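PDB 5KOL: uncharacterized protein from Escherichia coli O157:H7, which belongs to the CinA (PncC) family but probably has no nicotinamide-nucleotide amidohydrolase activity. Local coordinates for residues A[10-15]-A[164-169]. Numbering follows the deposited sequence.
Sequences VQLADT and ALAQLL
The carboxamide of Gln167 reaches out from its helix to the backbone of Val10, where OE1 accepts a nearly straight hydrogen bond from Val10 N (3.0 Å, 172° at the hydrogen). The donor lies in the carbonyl plane, with a C=O...N angle of 149°. On the same amide group, NE2 gives a hydrogen bond to Lys8 O, so two bonds to the incoming chain fix the rotation of the carboxamide. Gln167 has CG anti to its backbone N (chi1 -173°) and bends at chi2, which carries the amide over to the loop. The side chain of Val10 crosses that of Gln167 at a slant, CG2 coming to 3.4 Å from OE1. This loop, which leads into helix 18-31, meets helix 153-171 through Val10 and Leu12; the far side of the helix packs through Ala164 and Leu168 on strands 110-116 and 131-138 of the central mixed sheet. Next to the hydrogen bond, one residue back along the helix, the methyl of Ala166 points at the loop and receives CG2 of Val10 at 4.0 Å. Leu12 is modelled in two conformers; in one, CD2 also reaches the Ala166 methyl, a less certain contact, and the side chain touches Leu159 and Arg162. Val10 also touches Phe163 and Gln170.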
# COMPACT_ATOMS: atom_id res chain seq x y z
N VAL A 10 -6.21 19.58 -13.45
CA VAL A 10 -5.62 20.50 -12.49
C VAL A 10 -4.15 20.70 -12.82
O VAL A 10 -3.45 19.77 -13.25
CB VAL A 10 -5.81 19.98 -11.05
CG1 VAL A 10 -7.29 19.95 -10.69
CG2 VAL A 10 -5.22 18.60 -10.89
N GLN A 11 -3.68 21.93 -12.66
CA GLN A 11 -2.27 22.27 -12.82
C GLN A 11 -1.67 22.42 -11.43
O GLN A 11 -1.99 23.38 -10.72
CB GLN A 11 -2.11 23.56 -13.64
CG GLN A 11 -2.88 23.58 -14.96
CD GLN A 11 -2.17 22.84 -16.10
OE1 GLN A 11 -2.27 21.62 -16.23
NE2 GLN A 11 -1.46 23.60 -16.93
N LEU A 12 -0.82 21.48 -11.04
CA LEU A 12 -0.30 21.47 -9.68
C LEU A 12 0.48 22.75 -9.37
O LEU A 12 1.33 23.18 -10.16
CB LEU A 12 0.60 20.26 -9.47
CG LEU A 12 -0.08 18.88 -9.42
CD1 LEU A 12 0.98 17.80 -9.52
CD2 LEU A 12 -0.90 18.72 -8.14
N ALA A 13 0.18 23.34 -8.23
CA ALA A 13 0.88 24.52 -7.72
C ALA A 13 1.71 24.12 -6.51
O ALA A 13 1.44 23.09 -5.86
CB ALA A 13 -0.12 25.62 -7.35
N ASP A 14 2.70 24.94 -6.17
CA ASP A 14 3.51 24.62 -4.99
C ASP A 14 2.68 24.57 -3.72
O ASP A 14 3.09 23.92 -2.74
CB ASP A 14 4.65 25.63 -4.84
CG ASP A 14 5.49 25.74 -6.11
OD1 ASP A 14 6.18 26.77 -6.27
OD2 ASP A 14 5.46 24.80 -6.93
N THR A 15 1.52 25.24 -3.68
CA THR A 15 0.65 25.12 -2.51
C THR A 15 -0.07 23.78 -2.47
O THR A 15 -0.60 23.41 -1.41
CB THR A 15 -0.39 26.25 -2.49
OG1 THR A 15 -1.03 26.35 -3.76
CG2 THR A 15 0.25 27.60 -2.13
N ALA A 164 -3.16 12.82 -8.33
CA ALA A 164 -4.29 11.94 -8.02
C ALA A 164 -5.20 12.55 -6.95
O ALA A 164 -6.44 12.49 -7.05
CB ALA A 164 -3.76 10.58 -7.54
N LEU A 165 -4.59 13.16 -5.93
CA LEU A 165 -5.33 13.81 -4.85
C LEU A 165 -5.97 15.11 -5.32
O LEU A 165 -7.16 15.35 -5.07
CB LEU A 165 -4.35 14.09 -3.69
CG LEU A 165 -3.73 12.84 -3.02
CD1 LEU A 165 -2.71 13.26 -1.99
CD2 LEU A 165 -4.79 11.99 -2.35
N ALA A 166 -5.19 15.98 -5.97
CA ALA A 166 -5.71 17.28 -6.39
C ALA A 166 -6.86 17.14 -7.38
O ALA A 166 -7.82 17.92 -7.35
CB ALA A 166 -4.58 18.12 -6.99
N GLN A 167 -6.77 16.16 -8.29
CA GLN A 167 -7.85 16.00 -9.25
C GLN A 167 -9.11 15.43 -8.59
O GLN A 167 -10.22 15.72 -9.05
CB GLN A 167 -7.42 15.11 -10.43
CG GLN A 167 -8.49 15.04 -11.56
CD GLN A 167 -8.57 16.32 -12.38
OE1 GLN A 167 -7.54 16.95 -12.72
NE2 GLN A 167 -9.79 16.73 -12.71
N LEU A 168 -8.98 14.63 -7.54
CA LEU A 168 -10.18 14.23 -6.83
C LEU A 168 -10.88 15.44 -6.22
O LEU A 168 -12.10 15.56 -6.26
CB LEU A 168 -9.86 13.17 -5.77
CG LEU A 168 -11.10 12.76 -4.96
CD1 LEU A 168 -12.22 12.21 -5.88
CD2 LEU A 168 -10.71 11.70 -3.96
N LEU A 169 -10.09 16.38 -5.69
CA LEU A 169 -10.65 17.63 -5.19
C LEU A 169 -11.43 18.35 -6.28
O LEU A 169 -12.55 18.83 -6.04
CB LEU A 169 -9.51 18.50 -4.65
CG LEU A 169 -9.01 18.02 -3.28
CD1 LEU A 169 -7.80 18.81 -2.79
CD2 LEU A 169 -10.15 18.17 -2.28